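Local coordinates for flagellar hook-associated protein 3 (Bacillus cereus, PDB 5ZIY) that probably forms part of the junction between the flagellar hook and the filament, as a hook-associated protein of the flagellin family, at residues S48-A59 / I72-V83. Residues are numbered along the deposited sequence; the frame is centred on the assembly and turned at random.
Sequences SLTRADQLTVQA and IGVEIDQILKQV
Ile72 lays its two branches on Leu55 and Ala59; segments 48-59 and 72-83 run antiparallel, their axes 169° apart in direction and approaching to 10.0 Å. Ile72 CG2 presses on Leu55 CB, 3.7 Å away. The other branch leaves anti to the carbonyl carbon and stays extended (chi2 175°), carrying Ile72 CD1 to 3.6 Å from Ala59 N, with the CB atoms of Gln58 and Ala59 close by. One turn on, Glu75 bends at CG and takes the guanidinium of Arg51 edge-on: a long, weak but fairly straight hydrogen bond of 3.4 Å runs from Arg51 NH2 to Glu75 OE2, part of a salt bridge. Leu55 CD2 lies against one face of that guanidinium, offset toward its edge. Ile76 CD1 lies 3.9 Å from Ala52 CB, while Ile76 CG1 slides past Leu55 CD1. Thr56 OG1, also beside Ile76 CD1, donates to Ala52 O, which takes Thr56 N from the opposite face. Ile79 then meets Leu55 tip to tip, Ile79 CD1 being 3.9 Å from Leu55 CD1; the Arg51 side chain crosses Ile79 at about a right angle, Arg51 CG 3.4 Å from Ile79 CD1. Leu55 is a knob among Ile72, Glu75, Ile76 and Ile79, and Ile79 among Ser48, Arg51, Ala52 and Leu55. Gln82 NE2 is weakly linked through a water to Ser48 OG, which also bonds Gly44 O, and Val83 CG2 closes on Ser48 CB at 3.5 Å. This knobs-into-holes hairpin belongs to the flagellin-type N-terminal helical region. Helix 137-155 packs against both arms through Met154, while helix 162-204 adds Leu162 against Thr56 and Ala59, making a four-helix bundle.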
# COMPACT_ATOMS: atom_id res chain seq x y z
N SER A 48 6.80 7.66 -7.47
CA SER A 48 7.25 8.88 -6.84
C SER A 48 8.74 8.80 -6.38
O SER A 48 9.53 9.74 -6.56
CB SER A 48 6.34 9.23 -5.65
OG SER A 48 5.03 9.52 -6.13
N LEU A 49 9.12 7.69 -5.78
CA LEU A 49 10.47 7.59 -5.20
C LEU A 49 11.49 7.48 -6.32
O LEU A 49 12.57 8.03 -6.25
CB LEU A 49 10.58 6.44 -4.19
CG LEU A 49 9.70 6.63 -2.96
CD1 LEU A 49 10.00 5.50 -1.95
CD2 LEU A 49 9.90 8.03 -2.29
N THR A 50 11.09 6.77 -7.38
CA THR A 50 11.86 6.69 -8.61
C THR A 50 12.17 8.07 -9.14
O THR A 50 13.31 8.38 -9.44
CB THR A 50 11.10 5.87 -9.69
OG1 THR A 50 11.04 4.50 -9.27
CG2 THR A 50 11.78 5.96 -11.06
N ARG A 51 11.15 8.91 -9.24
CA ARG A 51 11.34 10.28 -9.72
C ARG A 51 12.20 11.09 -8.76
O ARG A 51 13.03 11.87 -9.18
CB ARG A 51 9.98 10.95 -9.96
CG ARG A 51 10.02 12.42 -10.39
CD ARG A 51 10.47 12.63 -11.80
NE ARG A 51 10.44 14.05 -12.17
CZ ARG A 51 11.16 14.59 -13.15
NH1 ARG A 51 11.98 13.83 -13.87
NH2 ARG A 51 11.09 15.89 -13.40
N ALA A 52 12.02 10.88 -7.46
CA ALA A 52 12.83 11.54 -6.41
C ALA A 52 14.29 11.19 -6.57
O ALA A 52 15.14 12.08 -6.48
CB ALA A 52 12.35 11.16 -4.99
N ASP A 53 14.56 9.90 -6.78
CA ASP A 53 15.93 9.40 -7.06
C ASP A 53 16.55 10.09 -8.29
O ASP A 53 17.66 10.60 -8.24
CB ASP A 53 15.89 7.87 -7.31
CG ASP A 53 17.23 7.29 -7.71
OD1 ASP A 53 18.10 7.19 -6.82
OD2 ASP A 53 17.44 6.89 -8.91
N GLN A 54 15.79 10.12 -9.38
CA GLN A 54 16.23 10.75 -10.63
C GLN A 54 16.61 12.24 -10.44
O GLN A 54 17.68 12.67 -10.85
CB GLN A 54 15.14 10.57 -11.71
CG GLN A 54 14.91 9.09 -12.14
CD GLN A 54 13.73 8.89 -13.14
OE1 GLN A 54 12.56 9.18 -12.83
NE2 GLN A 54 14.04 8.34 -14.30
N LEU A 55 15.72 13.00 -9.80
CA LEU A 55 15.92 14.44 -9.52
C LEU A 55 17.09 14.72 -8.56
O LEU A 55 17.66 15.81 -8.56
CB LEU A 55 14.65 15.02 -8.86
CG LEU A 55 13.37 15.13 -9.67
CD1 LEU A 55 12.22 15.57 -8.75
CD2 LEU A 55 13.54 16.07 -10.87
N THR A 56 17.37 13.76 -7.69
CA THR A 56 18.46 13.87 -6.76
C THR A 56 19.79 13.54 -7.45
O THR A 56 20.81 14.10 -7.09
CB THR A 56 18.23 13.01 -5.51
OG1 THR A 56 16.98 13.38 -4.88
CG2 THR A 56 19.35 13.24 -4.53
N VAL A 57 19.77 12.65 -8.43
CA VAL A 57 20.93 12.43 -9.29
C VAL A 57 21.23 13.73 -10.06
O VAL A 57 22.39 14.18 -10.10
CB VAL A 57 20.72 11.17 -10.21
CG1 VAL A 57 21.75 11.10 -11.33
CG2 VAL A 57 20.75 9.88 -9.38
N GLN A 58 20.20 14.37 -10.63
CA GLN A 58 20.37 15.68 -11.31
C GLN A 58 21.05 16.66 -10.37
O GLN A 58 22.02 17.31 -10.74
CB GLN A 58 19.04 16.27 -11.78
CG GLN A 58 18.48 15.64 -13.03
CD GLN A 58 17.10 16.18 -13.43
OE1 GLN A 58 16.64 17.21 -12.93
NE2 GLN A 58 16.46 15.48 -14.37
N ALA A 59 20.51 16.76 -9.16
CA ALA A 59 21.05 17.67 -8.13
C ALA A 59 22.53 17.42 -7.80
O ALA A 59 23.30 18.34 -7.59
CB ALA A 59 20.21 17.54 -6.87
N ILE A 72 14.75 21.94 -8.34
CA ILE A 72 14.68 20.49 -8.13
C ILE A 72 14.07 20.20 -6.74
O ILE A 72 13.18 19.36 -6.59
CB ILE A 72 16.07 19.82 -8.22
CG1 ILE A 72 16.69 19.99 -9.61
CG2 ILE A 72 15.94 18.35 -7.92
CD1 ILE A 72 18.12 19.45 -9.72
N GLY A 73 14.58 20.93 -5.73
CA GLY A 73 14.05 20.89 -4.35
C GLY A 73 12.55 21.11 -4.28
O GLY A 73 11.85 20.41 -3.53
N VAL A 74 12.05 22.07 -5.06
CA VAL A 74 10.60 22.32 -5.14
C VAL A 74 9.84 21.11 -5.60
O VAL A 74 8.91 20.68 -4.94
CB VAL A 74 10.26 23.51 -6.07
CG1 VAL A 74 8.80 23.48 -6.46
CG2 VAL A 74 10.61 24.85 -5.36
N GLU A 75 10.23 20.52 -6.73
CA GLU A 75 9.47 19.40 -7.29
C GLU A 75 9.49 18.20 -6.34
O GLU A 75 8.49 17.48 -6.24
CB GLU A 75 10.00 19.00 -8.65
CG GLU A 75 8.96 19.06 -9.76
CD GLU A 75 8.43 17.71 -10.15
OE1 GLU A 75 7.63 17.15 -9.36
OE2 GLU A 75 8.80 17.23 -11.26
N ILE A 76 10.60 17.98 -5.65
CA ILE A 76 10.66 16.96 -4.63
C ILE A 76 9.59 17.21 -3.54
O ILE A 76 9.07 16.29 -2.95
CB ILE A 76 12.05 16.91 -3.99
CG1 ILE A 76 13.10 16.37 -4.97
CG2 ILE A 76 12.03 16.03 -2.76
CD1 ILE A 76 13.36 14.91 -4.81
N ASP A 77 9.29 18.49 -3.28
CA ASP A 77 8.21 18.90 -2.38
C ASP A 77 6.82 18.51 -2.89
O ASP A 77 5.96 18.13 -2.09
CB ASP A 77 8.30 20.41 -2.14
CG ASP A 77 7.37 20.88 -1.05
OD1 ASP A 77 7.65 20.61 0.14
OD2 ASP A 77 6.36 21.56 -1.40
N GLN A 78 6.59 18.61 -4.19
CA GLN A 78 5.34 18.12 -4.76
C GLN A 78 5.23 16.60 -4.53
O GLN A 78 4.17 16.07 -4.19
CB GLN A 78 5.25 18.38 -6.27
CG GLN A 78 5.22 19.86 -6.73
CD GLN A 78 5.05 20.00 -8.27
OE1 GLN A 78 5.99 20.36 -8.98
NE2 GLN A 78 3.84 19.70 -8.78
N ILE A 79 6.35 15.91 -4.74
CA ILE A 79 6.42 14.47 -4.57
C ILE A 79 6.16 14.11 -3.11
O ILE A 79 5.45 13.15 -2.81
CB ILE A 79 7.77 13.93 -5.12
CG1 ILE A 79 7.75 14.02 -6.67
CG2 ILE A 79 8.02 12.49 -4.76
CD1 ILE A 79 9.11 13.67 -7.35
N LEU A 80 6.71 14.89 -2.19
CA LEU A 80 6.46 14.64 -0.79
C LEU A 80 4.94 14.71 -0.51
O LEU A 80 4.36 13.83 0.14
CB LEU A 80 7.23 15.63 0.08
CG LEU A 80 6.78 15.70 1.53
CD1 LEU A 80 7.15 14.46 2.26
CD2 LEU A 80 7.42 16.91 2.22
N LYS A 81 4.29 15.74 -1.03
CA LYS A 81 2.85 15.89 -0.86
C LYS A 81 2.08 14.72 -1.48
O LYS A 81 1.14 14.22 -0.90
CB LYS A 81 2.38 17.24 -1.42
CG LYS A 81 2.96 18.45 -0.65
CD LYS A 81 2.36 19.78 -1.19
CE LYS A 81 3.25 21.03 -0.96
NZ LYS A 81 3.93 21.06 0.38
N GLN A 82 2.50 14.24 -2.63
CA GLN A 82 1.77 13.17 -3.30
C GLN A 82 1.92 11.89 -2.48
O GLN A 82 0.95 11.14 -2.31
CB GLN A 82 2.34 12.97 -4.71
CG GLN A 82 1.90 11.71 -5.45
CD GLN A 82 0.46 11.79 -5.94
OE1 GLN A 82 -0.33 12.63 -5.50
NE2 GLN A 82 0.12 10.91 -6.91
N VAL A 83 3.12 11.67 -1.93
CA VAL A 83 3.37 10.44 -1.16
C VAL A 83 2.62 10.44 0.16
O VAL A 83 2.15 9.40 0.60
CB VAL A 83 4.89 10.21 -0.92
CG1 VAL A 83 5.13 9.05 0.03
CG2 VAL A 83 5.59 9.96 -2.26
O HOH W 1 2.72 8.89 -7.96